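Local coordinates for MutT/nudix family protein (Streptococcus pneumoniae, PDB 4HFQ), which hydrolyses UDP-linked precursors of peptidoglycan biosynthesis as a Nudix-family UDP-X diphosphatase, at residues N134-Q139 against R181-Q186; D91-P96 against L174-E179; L69-A74 against Y143-F148. All coordinates share one frame; numbering follows the deposited sequence. Where two conformers were deposited one is given.

Contact 1: residues N134-Q139 against R181-Q186; sequences NRFQLQ and RITKEQ
F136 closes the short helix 133-136 and faces T183, the residue just before helix 184-194, with their CA atoms 7.3 Å apart; Q137 has already left helical geometry. From there the Q137 side chain, bent at chi2 (-110°), reaches across to Q186, and the two amides bond to each other twice. Q186 NE2 donates to Q137 OE1 at 2.8 Å, and Q137 NE2 returns a bond to Q186 OE1 at 2.9 Å. The amide planes stand 46° apart and each donor is tilted from the plane of the carbonyl it meets; neither bond is straight. Q186 OE1 accepts a second hydrogen bond, from T183 N, also 2.9 Å away, and in exchange Q186 N donates to T183 OG1 at 3.2 Å. This reciprocal pair is a capping box, which starts helix 184-194 in the Nudix domain; the amide of Q137 is thereby joined to the cap itself. Two donors on one oxygen fix the rotation of the buried Q186 amide, while Q137 NE2 also donates to the carbonyl of E179. The methylene CG of Q186 lies over one face of the F136 ring, 4.1 Å from its centroid, in a CH-pi contact; R135 CG covers the opposite face. The extended E185 side chain meets the F136 ring at about a right angle and brings OE1 to its edge, near the ring plane, 3.7 Å from F136 CE1. T183 CG2 packs against F136 O and Q137 NE2. One water donates to F136 O and is hydrogen-bonded to T183 OG1, bridging the helix end to the cap. Farther along, Q139 NE2 donates to Q137 O, and L138 packs on V58 of the second subunit.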
loop_
_atom_site.group_PDB
_atom_site.type_symbol
_atom_site.label_atom_id
_atom_site.label_comp_id
_atom_site.label_asym_id
_atom_site.label_seq_id
_atom_site.Cartn_x
_atom_site.Cartn_y
_atom_site.Cartn_z
ATOM N N ASN A 134 -5.050 -2.134 -6.736
ATOM C CA ASN A 134 -6.397 -1.591 -6.960
ATOM C C ASN A 134 -6.578 -1.125 -8.386
ATOM O O ASN A 134 -7.704 -1.131 -8.890
ATOM C CB ASN A 134 -6.726 -0.455 -5.985
ATOM C CG ASN A 134 -7.258 -0.950 -4.661
ATOM O OD1 ASN A 134 -7.103 -2.100 -4.279
ATOM N ND2 ASN A 134 -7.878 -0.035 -3.912
ATOM N N ARG A 135 -5.484 -0.740 -9.044
ATOM C CA ARG A 135 -5.526 -0.336 -10.454
ATOM C C ARG A 135 -5.545 -1.523 -11.409
ATOM O O ARG A 135 -6.356 -1.556 -12.343
ATOM C CB ARG A 135 -4.341 0.584 -10.773
ATOM C CG ARG A 135 -4.216 0.953 -12.256
ATOM C CD ARG A 135 -3.145 2.017 -12.461
ATOM N NE ARG A 135 -3.502 3.283 -11.828
ATOM C CZ ARG A 135 -4.221 4.235 -12.410
ATOM N NH1 ARG A 135 -4.660 4.078 -13.652
ATOM N NH2 ARG A 135 -4.523 5.344 -11.754
ATOM N N PHE A 136 -4.678 -2.499 -11.174
ATOM C CA PHE A 136 -4.433 -3.548 -12.177
ATOM C C PHE A 136 -5.142 -4.858 -11.920
ATOM O O PHE A 136 -5.360 -5.623 -12.855
ATOM C CB PHE A 136 -2.936 -3.824 -12.300
ATOM C CG PHE A 136 -2.186 -2.725 -12.974
ATOM C CD1 PHE A 136 -2.106 -2.673 -14.371
ATOM C CD2 PHE A 136 -1.564 -1.731 -12.225
ATOM C CE1 PHE A 136 -1.416 -1.647 -14.994
ATOM C CE2 PHE A 136 -0.890 -0.702 -12.848
ATOM C CZ PHE A 136 -0.801 -0.657 -14.235
ATOM N N GLN A 137 -5.435 -5.170 -10.668
ATOM C CA GLN A 137 -6.024 -6.444 -10.316
ATOM C C GLN A 137 -6.746 -6.302 -8.980
ATOM O O GLN A 137 -6.384 -6.916 -7.964
ATOM C CB GLN A 137 -4.950 -7.537 -10.266
ATOM C CG GLN A 137 -3.759 -7.280 -9.315
ATOM C CD GLN A 137 -2.430 -7.003 -10.016
ATOM O OE1 GLN A 137 -1.774 -5.995 -9.753
ATOM N NE2 GLN A 137 -2.004 -7.923 -10.888
ATOM N N LEU A 138 -7.819 -5.519 -9.021
ATOM C CA LEU A 138 -8.558 -5.199 -7.822
ATOM C C LEU A 138 -8.957 -6.458 -7.062
ATOM O O LEU A 138 -9.389 -7.465 -7.650
ATOM C CB LEU A 138 -9.789 -4.375 -8.171
ATOM C CG LEU A 138 -10.664 -3.948 -6.978
ATOM C CD1 LEU A 138 -9.945 -3.013 -6.014
ATOM C CD2 LEU A 138 -11.945 -3.296 -7.491
ATOM N N GLN A 139 -8.799 -6.412 -5.746
ATOM C CA GLN A 139 -9.090 -7.550 -4.881
ATOM C C GLN A 139 -9.355 -7.035 -3.461
ATOM O O GLN A 139 -9.192 -5.833 -3.189
ATOM C CB GLN A 139 -7.967 -8.592 -4.944
ATOM C CG GLN A 139 -6.586 -7.987 -4.704
ATOM C CD GLN A 139 -5.481 -8.953 -5.033
ATOM O OE1 GLN A 139 -5.130 -9.803 -4.233
ATOM N NE2 GLN A 139 -4.926 -8.820 -6.245
ATOM N N ARG A 181 -2.164 -11.871 -9.402
ATOM C CA ARG A 181 -0.726 -11.778 -9.104
ATOM C C ARG A 181 0.074 -10.996 -10.129
ATOM O O ARG A 181 1.006 -10.264 -9.762
ATOM C CB ARG A 181 -0.119 -13.172 -8.936
ATOM C CG ARG A 181 -0.770 -13.948 -7.813
ATOM C CD ARG A 181 -0.286 -15.379 -7.731
ATOM N NE ARG A 181 -1.166 -16.095 -6.823
ATOM C CZ ARG A 181 -1.328 -17.409 -6.796
ATOM N NH1 ARG A 181 -0.627 -18.179 -7.612
ATOM N NH2 ARG A 181 -2.170 -17.959 -5.927
ATOM N N ILE A 182 -0.280 -11.128 -11.409
ATOM C CA ILE A 182 0.363 -10.369 -12.467
ATOM C C ILE A 182 -0.528 -10.410 -13.693
ATOM O O ILE A 182 -1.157 -11.442 -13.961
ATOM C CB ILE A 182 1.799 -10.893 -12.795
ATOM C CG1 ILE A 182 2.660 -9.784 -13.412
ATOM C CG2 ILE A 182 1.762 -12.167 -13.659
ATOM C CD1 ILE A 182 3.030 -8.648 -12.466
ATOM N N THR A 183 -0.593 -9.297 -14.407
ATOM C CA THR A 183 -1.400 -9.245 -15.633
ATOM C C THR A 183 -0.516 -9.090 -16.867
ATOM O O THR A 183 0.645 -8.672 -16.784
ATOM C CB THR A 183 -2.434 -8.096 -15.623
ATOM O OG1 THR A 183 -1.757 -6.841 -15.738
ATOM C CG2 THR A 183 -3.295 -8.099 -14.353
ATOM N N LYS A 184 -1.100 -9.337 -18.039
ATOM C CA LYS A 184 -0.377 -9.156 -19.291
ATOM C C LYS A 184 0.063 -7.706 -19.474
ATOM O O LYS A 184 1.192 -7.427 -19.916
ATOM C CB LYS A 184 -1.251 -9.619 -20.462
ATOM C CG LYS A 184 -0.571 -9.474 -21.814
ATOM C CD LYS A 184 -1.392 -10.155 -22.908
ATOM C CE LYS A 184 -0.780 -9.910 -24.269
ATOM N NZ LYS A 184 -1.454 -10.792 -25.266
ATOM N N GLU A 185 -0.815 -6.773 -19.112
ATOM C CA GLU A 185 -0.469 -5.378 -19.215
ATOM C C GLU A 185 0.749 -5.048 -18.343
ATOM O O GLU A 185 1.634 -4.314 -18.766
ATOM C CB GLU A 185 -1.655 -4.499 -18.818
ATOM C CG GLU A 185 -1.366 -3.033 -19.026
ATOM C CD GLU A 185 -2.475 -2.115 -18.563
ATOM O OE1 GLU A 185 -3.456 -2.583 -17.948
ATOM O OE2 GLU A 185 -2.348 -0.895 -18.813
ATOM N N GLN A 186 0.788 -5.590 -17.129
ATOM C CA GLN A 186 1.927 -5.339 -16.267
ATOM C C GLN A 186 3.198 -5.934 -16.870
ATOM O O GLN A 186 4.234 -5.273 -16.846
ATOM C CB GLN A 186 1.672 -5.911 -14.874
ATOM C CG GLN A 186 0.673 -5.101 -14.047
ATOM C CD GLN A 186 0.239 -5.795 -12.776
ATOM O OE1 GLN A 186 0.098 -7.015 -12.718
ATOM N NE2 GLN A 186 0.050 -4.991 -11.697
HETATM O O HOH W 1 -3.939 -5.209 -15.459
#

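Contact 2: residues D91-P96 against L174-E179; sequences DSWALP and LPNLSE. With EDO (1,2-ethanediol), chain C.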
loop_
_atom_site.group_PDB
_atom_site.type_symbol
_atom_site.label_atom_id
_atom_site.label_comp_id
_atom_site.label_asym_id
_atom_site.label_seq_id
_atom_site.Cartn_x
_atom_site.Cartn_y
_atom_site.Cartn_z
ATOM N N ASP A 91 -3.806 -23.630 -12.433
ATOM C CA ASP A 91 -3.627 -23.782 -13.868
ATOM C C ASP A 91 -2.915 -22.601 -14.524
ATOM O O ASP A 91 -2.584 -22.650 -15.708
ATOM C CB ASP A 91 -4.979 -24.023 -14.541
ATOM C CG ASP A 91 -5.867 -22.788 -14.552
ATOM O OD1 ASP A 91 -5.917 -22.041 -13.552
ATOM O OD2 ASP A 91 -6.536 -22.554 -15.578
ATOM N N SER A 92 -2.666 -21.544 -13.751
ATOM C CA SER A 92 -2.154 -20.304 -14.319
ATOM C C SER A 92 -0.801 -19.893 -13.733
ATOM O O SER A 92 -0.348 -20.459 -12.738
ATOM C CB SER A 92 -3.171 -19.181 -14.149
ATOM O OG SER A 92 -3.469 -19.036 -12.786
ATOM N N TRP A 93 -0.188 -18.894 -14.355
ATOM C CA TRP A 93 1.219 -18.602 -14.157
ATOM C C TRP A 93 1.400 -17.211 -13.635
ATOM O O TRP A 93 0.626 -16.313 -13.956
ATOM C CB TRP A 93 1.934 -18.715 -15.500
ATOM C CG TRP A 93 1.912 -20.115 -16.075
ATOM C CD1 TRP A 93 0.880 -20.736 -16.770
ATOM C CD2 TRP A 93 2.997 -21.087 -16.027
ATOM N NE1 TRP A 93 1.243 -22.014 -17.127
ATOM C CE2 TRP A 93 2.509 -22.280 -16.726
ATOM C CE3 TRP A 93 4.281 -21.084 -15.507
ATOM C CZ2 TRP A 93 3.297 -23.408 -16.872
ATOM C CZ3 TRP A 93 5.063 -22.234 -15.648
ATOM C CH2 TRP A 93 4.579 -23.365 -16.327
ATOM N N ALA A 94 2.475 -17.010 -12.868
ATOM C CA ALA A 94 2.814 -15.656 -12.380
ATOM C C ALA A 94 4.311 -15.509 -12.227
ATOM O O ALA A 94 5.054 -16.490 -12.244
ATOM C CB ALA A 94 2.127 -15.363 -11.046
ATOM N N LEU A 95 4.765 -14.266 -12.034
ATOM C CA LEU A 95 6.169 -14.034 -11.678
ATOM C C LEU A 95 6.401 -14.616 -10.284
ATOM O O LEU A 95 5.487 -14.557 -9.436
ATOM C CB LEU A 95 6.489 -12.533 -11.626
ATOM C CG LEU A 95 6.248 -11.699 -12.883
ATOM C CD1 LEU A 95 6.428 -10.221 -12.581
ATOM C CD2 LEU A 95 7.225 -12.100 -13.978
ATOM N N PRO A 96 7.595 -15.178 -10.015
ATOM C CA PRO A 96 7.888 -15.645 -8.658
ATOM C C PRO A 96 7.712 -14.510 -7.648
ATOM O O PRO A 96 7.950 -13.352 -7.967
ATOM C CB PRO A 96 9.361 -16.080 -8.732
ATOM C CG PRO A 96 9.569 -16.413 -10.182
ATOM C CD PRO A 96 8.731 -15.405 -10.929
ATOM N N LEU A 174 2.873 -15.442 -24.049
ATOM C CA LEU A 174 2.587 -15.617 -22.628
ATOM C C LEU A 174 1.495 -16.644 -22.413
ATOM O O LEU A 174 0.558 -16.744 -23.224
ATOM C CB LEU A 174 2.185 -14.291 -21.975
ATOM C CG LEU A 174 3.250 -13.192 -21.960
ATOM C CD1 LEU A 174 2.646 -11.849 -21.554
ATOM C CD2 LEU A 174 4.435 -13.541 -21.064
ATOM N N PRO A 175 1.598 -17.416 -21.318
ATOM C CA PRO A 175 0.597 -18.402 -20.996
ATOM C C PRO A 175 -0.586 -17.745 -20.263
ATOM O O PRO A 175 -0.649 -16.517 -20.152
ATOM C CB PRO A 175 1.351 -19.335 -20.049
ATOM C CG PRO A 175 2.230 -18.392 -19.274
ATOM C CD PRO A 175 2.643 -17.345 -20.268
ATOM N N ASN A 176 -1.527 -18.554 -19.786
ATOM C CA ASN A 176 -2.630 -18.023 -18.992
ATOM C C ASN A 176 -2.134 -17.623 -17.606
ATOM O O ASN A 176 -1.630 -18.434 -16.832
ATOM C CB ASN A 176 -3.803 -18.991 -18.905
ATOM C CG ASN A 176 -3.421 -20.313 -18.293
ATOM O OD1 ASN A 176 -4.061 -20.780 -17.353
ATOM N ND2 ASN A 176 -2.376 -20.927 -18.825
ATOM N N LEU A 177 -2.303 -16.345 -17.329
ATOM C CA LEU A 177 -1.738 -15.697 -16.153
ATOM C C LEU A 177 -2.671 -15.717 -14.970
ATOM O O LEU A 177 -3.896 -15.665 -15.114
ATOM C CB LEU A 177 -1.396 -14.255 -16.482
ATOM C CG LEU A 177 -0.384 -14.051 -17.608
ATOM C CD1 LEU A 177 -0.217 -12.589 -17.944
ATOM C CD2 LEU A 177 0.953 -14.680 -17.255
ATOM N N SER A 178 -2.077 -15.792 -13.784
ATOM C CA SER A 178 -2.814 -15.649 -12.535
ATOM C C SER A 178 -2.959 -14.147 -12.307
ATOM O O SER A 178 -2.078 -13.500 -11.730
ATOM C CB SER A 178 -2.018 -16.300 -11.408
ATOM O OG SER A 178 -2.682 -16.144 -10.162
ATOM N N GLU A 179 -4.061 -13.579 -12.782
ATOM C CA GLU A 179 -4.187 -12.143 -12.927
ATOM C C GLU A 179 -4.175 -11.373 -11.606
ATOM O O GLU A 179 -3.755 -10.219 -11.587
ATOM C CB GLU A 179 -5.418 -11.783 -13.752
ATOM C CG GLU A 179 -5.242 -12.152 -15.223
ATOM C CD GLU A 179 -6.378 -11.690 -16.102
ATOM O OE1 GLU A 179 -7.500 -12.189 -15.904
ATOM O OE2 GLU A 179 -6.142 -10.841 -17.001
HETATM C C1 EDO C . -6.407 -15.976 -11.871
HETATM O O1 EDO C . -6.444 -15.294 -13.136
HETATM C C2 EDO C . -6.407 -14.986 -10.708
HETATM O O2 EDO C . -5.175 -14.997 -9.965
#
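W93 and L177 meet in a single backbone bridge, CA to CA 4.6 Å, between chain directions 83° apart. W93 N donates to N176 O at 2.9 Å, and S178 N donates to W93 O at 2.8 Å. The same W93 O receives a CA-H...O contact from L177. Packing is tight on the indole side: P175 crosses W93 at about a right angle and lays CB and CG over one face, CG 4.0 Å from the five-membered ring centroid, while N176 O lies at the ring edge. With chi1 at -64°, the indole CG swings beside the backbone N, where the ring can meet P175. The other side is looser and more exposed. S92 OG touches S178 CB at 3.4 Å, and D91 and N176 meet at the exposed edge of the contact. Beyond them S178 OG, turned anti to its own N (chi1 178°), is hydrogen-bonded to O2 of an ethanediol, whose O1 accepts from E179 N and donates to L177 O; this molecule probably comes from the crystallisation liquor. Within the Nudix domain, the contact joins the start of strand 93-99 to the loop leading to helix 184-194: W93 meets F169 of strand 163-170 edge-to-face and packs on L84 of strand 81-87, while L177 rests on K184 and I187 of the helix.

Contact 3: residues L69-A74 against Y143-F148; sequences LMDVRA and YTKFVF. With TRS (2-amino-2-hydroxymethyl-propane-1,3-diol), chain E; SO4 (sulfate ion), chain F.
D71 OD2 accepts from two cations, K145 NZ across the contact at 2.7 Å and R73 NE on its own strand at 2.9 Å. The arginine grips the carboxylate side-on, NE to OD2 and NH2 to OD1, each on a syn lone pair, whereas the lysine comes from above the carboxylate plane. K145 runs alongside D71 and bends at chi3 and chi4 (both near -70°), which brings NZ onto OD2. D71 thus takes both cations, and the three form a salt-bridge network. These residues share one face of two parallel strands, 69-74 and 143-148, in the mixed sheet of the Nudix fold, paired in register with bonds such as F146 N to D71 O at 2.9 Å. K145 NZ also donates to O3 of a Tris molecule and to R181 O, Tris O1 donates to D71 OD1, and R73 NH1 donates to a sulfate; both small molecules probably come from the crystallisation liquor but may mark a pocket. Y143 turns one ring face to the Tris nitrogen, and Y143 CD2 lies 3.6 Å from L69 CB. On the opposite face of the sheet V72 CG1 packs loosely beside F146 CB, and F146 meets F146 of the second subunit.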
loop_
_atom_site.group_PDB
_atom_site.type_symbol
_atom_site.label_atom_id
_atom_site.label_comp_id
_atom_site.label_asym_id
_atom_site.label_seq_id
_atom_site.Cartn_x
_atom_site.Cartn_y
_atom_site.Cartn_z
ATOM N N LEU A 69 -0.804 -3.585 1.743
ATOM C CA LEU A 69 0.094 -4.684 2.080
ATOM C C LEU A 69 1.205 -4.844 1.055
ATOM O O LEU A 69 1.078 -4.398 -0.091
ATOM C CB LEU A 69 -0.701 -5.975 2.181
ATOM C CG LEU A 69 -1.838 -6.005 3.207
ATOM C CD1 LEU A 69 -2.557 -7.352 3.125
ATOM C CD2 LEU A 69 -1.296 -5.781 4.599
ATOM N N MET A 70 2.314 -5.451 1.477
ATOM C CA MET A 70 3.434 -5.738 0.577
ATOM C C MET A 70 3.225 -7.013 -0.227
ATOM O O MET A 70 2.863 -8.062 0.319
ATOM C CB MET A 70 4.753 -5.858 1.362
ATOM C CG MET A 70 5.960 -6.276 0.515
ATOM S SD MET A 70 7.508 -6.339 1.444
ATOM C CE MET A 70 7.020 -5.211 2.750
ATOM N N ASP A 71 3.439 -6.900 -1.534
ATOM C CA ASP A 71 3.638 -8.068 -2.402
ATOM C C ASP A 71 4.930 -7.822 -3.158
ATOM O O ASP A 71 5.223 -6.689 -3.585
ATOM C CB ASP A 71 2.459 -8.232 -3.374
ATOM C CG ASP A 71 2.606 -9.420 -4.291
ATOM O OD1 ASP A 71 2.242 -10.531 -3.889
ATOM O OD2 ASP A 71 3.073 -9.245 -5.440
ATOM N N VAL A 72 5.737 -8.870 -3.271
ATOM C CA VAL A 72 7.014 -8.786 -4.019
ATOM C C VAL A 72 7.023 -9.774 -5.166
ATOM O O VAL A 72 6.484 -10.877 -5.047
ATOM C CB VAL A 72 8.269 -8.979 -3.112
ATOM C CG1 VAL A 72 8.354 -7.856 -2.089
ATOM C CG2 VAL A 72 8.294 -10.353 -2.430
ATOM N N ARG A 73 7.623 -9.363 -6.282
ATOM C CA ARG A 73 7.697 -10.195 -7.480
ATOM C C ARG A 73 9.070 -10.055 -8.096
ATOM O O ARG A 73 9.717 -9.005 -7.977
ATOM C CB ARG A 73 6.654 -9.808 -8.530
ATOM C CG ARG A 73 5.206 -9.972 -8.089
ATOM C CD ARG A 73 4.838 -11.437 -7.962
ATOM N NE ARG A 73 3.781 -11.617 -6.962
ATOM C CZ ARG A 73 3.238 -12.785 -6.644
ATOM N NH1 ARG A 73 3.589 -13.896 -7.290
ATOM N NH2 ARG A 73 2.318 -12.852 -5.699
ATOM N N ALA A 74 9.501 -11.129 -8.770
ATOM C CA ALA A 74 10.792 -11.177 -9.451
ATOM C C ALA A 74 10.609 -11.216 -10.965
ATOM O O ALA A 74 9.860 -12.034 -11.486
ATOM C CB ALA A 74 11.569 -12.408 -9.007
ATOM N N TYR A 143 -2.606 -4.030 -2.307
ATOM C CA TYR A 143 -1.173 -4.256 -2.201
ATOM C C TYR A 143 -0.383 -3.213 -2.961
ATOM O O TYR A 143 -0.809 -2.716 -4.004
ATOM C CB TYR A 143 -0.779 -5.627 -2.773
ATOM C CG TYR A 143 -1.267 -6.802 -1.965
ATOM C CD1 TYR A 143 -2.558 -7.295 -2.118
ATOM C CD2 TYR A 143 -0.426 -7.449 -1.064
ATOM C CE1 TYR A 143 -3.006 -8.379 -1.365
ATOM C CE2 TYR A 143 -0.859 -8.539 -0.316
ATOM C CZ TYR A 143 -2.152 -8.998 -0.478
ATOM O OH TYR A 143 -2.571 -10.077 0.290
ATOM N N THR A 144 0.785 -2.883 -2.409
ATOM C CA THR A 144 1.884 -2.294 -3.190
ATOM C C THR A 144 2.727 -3.457 -3.705
ATOM O O THR A 144 3.365 -4.175 -2.929
ATOM C CB THR A 144 2.767 -1.349 -2.343
ATOM O OG1 THR A 144 3.319 -2.076 -1.243
ATOM C CG2 THR A 144 1.937 -0.175 -1.790
ATOM N N LYS A 145 2.711 -3.623 -5.024
ATOM C CA LYS A 145 3.350 -4.762 -5.657
ATOM C C LYS A 145 4.695 -4.317 -6.238
ATOM O O LYS A 145 4.754 -3.621 -7.259
ATOM C CB LYS A 145 2.398 -5.328 -6.714
ATOM C CG LYS A 145 2.978 -6.490 -7.538
ATOM C CD LYS A 145 1.936 -6.995 -8.552
ATOM C CE LYS A 145 0.747 -7.696 -7.911
ATOM N NZ LYS A 145 1.079 -9.026 -7.316
ATOM N N PHE A 146 5.760 -4.670 -5.526
ATOM C CA PHE A 146 7.139 -4.357 -5.953
ATOM C C PHE A 146 7.547 -5.419 -6.962
ATOM O O PHE A 146 7.416 -6.612 -6.687
ATOM C CB PHE A 146 8.100 -4.485 -4.771
ATOM C CG PHE A 146 7.930 -3.452 -3.699
ATOM C CD1 PHE A 146 6.988 -3.620 -2.702
ATOM C CD2 PHE A 146 8.748 -2.322 -3.666
ATOM C CE1 PHE A 146 6.842 -2.685 -1.684
ATOM C CE2 PHE A 146 8.604 -1.374 -2.658
ATOM C CZ PHE A 146 7.634 -1.542 -1.684
ATOM N N VAL A 147 8.056 -4.994 -8.110
ATOM C CA VAL A 147 8.614 -5.943 -9.075
ATOM C C VAL A 147 10.087 -5.617 -9.260
ATOM O O VAL A 147 10.433 -4.544 -9.775
ATOM C CB VAL A 147 7.889 -5.906 -10.428
ATOM C CG1 VAL A 147 8.440 -7.018 -11.304
ATOM C CG2 VAL A 147 6.379 -6.056 -10.237
ATOM N N PHE A 148 10.937 -6.537 -8.798
ATOM C CA PHE A 148 12.379 -6.382 -8.840
ATOM C C PHE A 148 12.959 -7.122 -10.029
ATOM O O PHE A 148 12.637 -8.288 -10.260
ATOM C CB PHE A 148 13.011 -6.971 -7.578
ATOM C CG PHE A 148 12.645 -6.242 -6.310
ATOM C CD1 PHE A 148 13.347 -5.107 -5.921
ATOM C CD2 PHE A 148 11.620 -6.714 -5.498
ATOM C CE1 PHE A 148 13.028 -4.443 -4.734
ATOM C CE2 PHE A 148 11.305 -6.066 -4.306
ATOM C CZ PHE A 148 12.006 -4.933 -3.936
HETATM C C TRS E . -1.640 -11.262 -4.352
HETATM C C1 TRS E . -0.910 -12.237 -3.445
HETATM C C2 TRS E . -3.090 -11.609 -4.614
HETATM C C3 TRS E . -0.927 -11.300 -5.655
HETATM N N TRS E . -1.473 -9.807 -4.149
HETATM O O1 TRS E . 0.136 -11.650 -2.683
HETATM O O2 TRS E . -3.771 -11.598 -3.340
HETATM O O3 TRS E . -1.035 -9.908 -5.890
HETATM S S SO4 F . 3.488 -17.698 -6.542
HETATM O O1 SO4 F . 2.769 -18.991 -6.674
HETATM O O2 SO4 F . 3.824 -17.491 -5.114
HETATM O O3 SO4 F . 4.723 -17.717 -7.351
HETATM O O4 SO4 F . 2.638 -16.585 -7.020
#

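In the fold
All three contacts lie within the Nudix domain, and their segments alternate along the chain: 69-74, 91-96, 134-139, 143-148, 174-179, 181-186. Contact 3 is the most central; contacts 1 and 3 and contacts 1 and 2 have centres about 12 Å apart, contacts 2 and 3 about 16 Å. Strands 69-78 and 93-99, neighbours in one sheet, connect contacts 2 and 3, where P96 O meets A74 N and L95 O meets R73 NH1. Contact 1 leans on both, with R181 CG near R73 NH2 and I182 CD1 against L95 CD1. The segment before helix 184-194 is thus tied to the sheet core, beside bound Tris and sulfate. Contacts 1 and 3 also reach the second subunit.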